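Local coordinates for protein suppressor of fused homolog (Drosophila melanogaster, PDB 6LPH) that probably binds transcription factors and nuclear localization sequences and acts as a molecular sequestering protein, at residues S76-L82 with S98-L104. Residues are numbered along the deposited sequence; the frame is centred on the assembly and turned at random.
Sequences SFGLSDL and SGMGFEL
Ser76 N donates to Leu104 O (2.9 Å) where antiparallel strands 71-77 and 97-109 still pair, but beyond Phe77 the first chain curls away, meeting the second again where Met100 N bonds Leu79 O (2.8 Å). The carboxylate of Glu103 fills the bay between. Its chain is bent at chi2 (-73°), turning the carboxylate into the curl of Gly78 to Ser80. Glu103 OE2 takes Gly78 N on its syn side in an almost straight bond (2.8 Å) and Ser80 OG on its anti side at a short 2.5 Å, both a little out of the plane, and Ser80 N from above it. Glu103 OE1 accepts Leu79 N and, from the opposite face, Ser76 OG (2.7 Å), whose oxygen also receives Leu104 N. Five donors thus fix the group's rotation and probably stabilise its negative charge in this buried place. A glutamine here would probably leave some of these N-H and hydroxyl donors without a mate. The site sits where strand 71-77 of the mixed sheet runs out into a loop, in the SUFU-family region, the N-terminal part of the full protein. In the adjacent type II' turn Ser98-Gly101, Ser98 OG accepts Asp81 N and bonds Thr188. Leu79 CD1 presses on Leu104 CG (3.5 Å) and on CE1 of Phe102, while its CB sits over one face of that ring. Phe144 of helix 131-146 packs against Leu79 and Met100.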
loop_
_atom_site.group_PDB
_atom_site.type_symbol
_atom_site.label_atom_id
_atom_site.label_comp_id
_atom_site.label_asym_id
_atom_site.label_seq_id
_atom_site.Cartn_x
_atom_site.Cartn_y
_atom_site.Cartn_z
ATOM N N SER A 76 -1.189 4.424 -4.121
ATOM C CA SER A 76 -2.571 4.801 -4.479
ATOM C C SER A 76 -2.665 6.239 -4.945
ATOM O O SER A 76 -1.818 7.087 -4.588
ATOM C CB SER A 76 -3.516 4.649 -3.261
ATOM O OG SER A 76 -3.345 5.739 -2.321
ATOM N N PHE A 77 -3.715 6.522 -5.719
ATOM C CA PHE A 77 -4.034 7.897 -6.134
ATOM C C PHE A 77 -5.518 8.069 -5.934
ATOM O O PHE A 77 -6.323 7.383 -6.609
ATOM C CB PHE A 77 -3.759 8.113 -7.622
ATOM C CG PHE A 77 -2.324 7.911 -8.030
ATOM C CD1 PHE A 77 -1.808 6.622 -8.222
ATOM C CD2 PHE A 77 -1.507 9.008 -8.309
ATOM C CE1 PHE A 77 -0.492 6.429 -8.630
ATOM C CE2 PHE A 77 -0.195 8.810 -8.735
ATOM C CZ PHE A 77 0.317 7.519 -8.892
ATOM N N GLY A 78 -5.886 8.988 -5.041
ATOM C CA GLY A 78 -7.281 9.325 -4.815
ATOM C C GLY A 78 -7.626 9.808 -3.422
ATOM O O GLY A 78 -8.626 10.496 -3.272
ATOM N N LEU A 79 -6.839 9.426 -2.404
ATOM C CA LEU A 79 -7.059 9.910 -1.019
ATOM C C LEU A 79 -6.600 11.359 -0.872
ATOM O O LEU A 79 -7.143 12.111 -0.053
ATOM C CB LEU A 79 -6.367 8.993 0.029
ATOM C CG LEU A 79 -7.015 7.588 0.086
ATOM C CD1 LEU A 79 -6.110 6.613 0.793
ATOM C CD2 LEU A 79 -8.271 7.721 0.904
ATOM N N SER A 80 -5.611 11.739 -1.669
ATOM C CA SER A 80 -5.206 13.152 -1.767
ATOM C C SER A 80 -6.015 13.842 -2.882
ATOM O O SER A 80 -6.789 13.186 -3.603
ATOM C CB SER A 80 -3.705 13.255 -2.024
ATOM O OG SER A 80 -3.395 12.788 -3.326
ATOM N N ASP A 81 -5.865 15.161 -3.006
ATOM C CA ASP A 81 -6.646 15.906 -3.984
ATOM C C ASP A 81 -5.915 15.905 -5.329
ATOM O O ASP A 81 -5.075 16.778 -5.585
ATOM C CB ASP A 81 -6.901 17.340 -3.490
ATOM C CG ASP A 81 -7.735 18.160 -4.461
ATOM O OD1 ASP A 81 -7.930 19.367 -4.207
ATOM O OD2 ASP A 81 -8.183 17.615 -5.492
ATOM N N LEU A 82 -6.233 14.918 -6.172
ATOM C CA LEU A 82 -5.617 14.789 -7.500
ATOM C C LEU A 82 -5.952 15.951 -8.448
ATOM O O LEU A 82 -5.174 16.279 -9.338
ATOM C CB LEU A 82 -6.104 13.490 -8.157
ATOM C CG LEU A 82 -5.802 12.176 -7.390
ATOM C CD1 LEU A 82 -6.324 10.932 -8.160
ATOM C CD2 LEU A 82 -4.304 12.063 -7.084
ATOM N N SER A 98 -3.650 18.040 1.166
ATOM C CA SER A 98 -4.269 17.781 -0.129
ATOM C C SER A 98 -5.307 16.678 0.105
ATOM O O SER A 98 -4.924 15.555 0.401
ATOM C CB SER A 98 -3.207 17.299 -1.137
ATOM O OG SER A 98 -3.796 16.945 -2.373
ATOM N N GLY A 99 -6.599 16.994 0.013
ATOM C CA GLY A 99 -7.655 15.998 0.270
ATOM C C GLY A 99 -7.511 15.501 1.689
ATOM O O GLY A 99 -7.380 16.314 2.610
ATOM N N MET A 100 -7.500 14.177 1.866
ATOM C CA MET A 100 -7.230 13.617 3.197
ATOM C C MET A 100 -5.779 13.813 3.660
ATOM O O MET A 100 -5.480 13.618 4.830
ATOM C CB MET A 100 -7.662 12.138 3.295
ATOM C CG MET A 100 -9.159 11.970 3.066
ATOM S SD MET A 100 -9.793 10.426 3.751
ATOM C CE MET A 100 -10.063 10.906 5.468
ATOM N N GLY A 101 -4.887 14.213 2.758
ATOM C CA GLY A 101 -3.533 14.622 3.159
ATOM C C GLY A 101 -2.515 13.491 3.093
ATOM O O GLY A 101 -1.362 13.634 3.553
ATOM N N PHE A 102 -2.939 12.366 2.517
ATOM C CA PHE A 102 -2.042 11.239 2.351
ATOM C C PHE A 102 -2.462 10.337 1.182
ATOM O O PHE A 102 -3.586 10.478 0.667
ATOM C CB PHE A 102 -1.964 10.428 3.663
ATOM C CG PHE A 102 -3.224 9.664 3.979
ATOM C CD1 PHE A 102 -3.362 8.337 3.602
ATOM C CD2 PHE A 102 -4.276 10.290 4.636
ATOM C CE1 PHE A 102 -4.518 7.633 3.897
ATOM C CE2 PHE A 102 -5.436 9.595 4.914
ATOM C CZ PHE A 102 -5.558 8.273 4.544
ATOM N N GLU A 103 -1.537 9.472 0.737
ATOM C CA GLU A 103 -1.881 8.321 -0.095
ATOM C C GLU A 103 -1.337 7.088 0.588
ATOM O O GLU A 103 -0.451 7.180 1.447
ATOM C CB GLU A 103 -1.341 8.416 -1.548
ATOM C CG GLU A 103 -1.954 9.581 -2.374
ATOM C CD GLU A 103 -3.401 9.377 -2.808
ATOM O OE1 GLU A 103 -4.030 8.294 -2.543
ATOM O OE2 GLU A 103 -3.913 10.308 -3.476
ATOM N N LEU A 104 -1.892 5.932 0.199
ATOM C CA LEU A 104 -1.465 4.666 0.738
ATOM C C LEU A 104 -0.339 4.047 -0.097
ATOM O O LEU A 104 -0.379 4.099 -1.346
ATOM C CB LEU A 104 -2.633 3.683 0.713
ATOM C CG LEU A 104 -3.826 4.101 1.605
ATOM C CD1 LEU A 104 -5.024 3.195 1.358
ATOM C CD2 LEU A 104 -3.430 4.080 3.085
#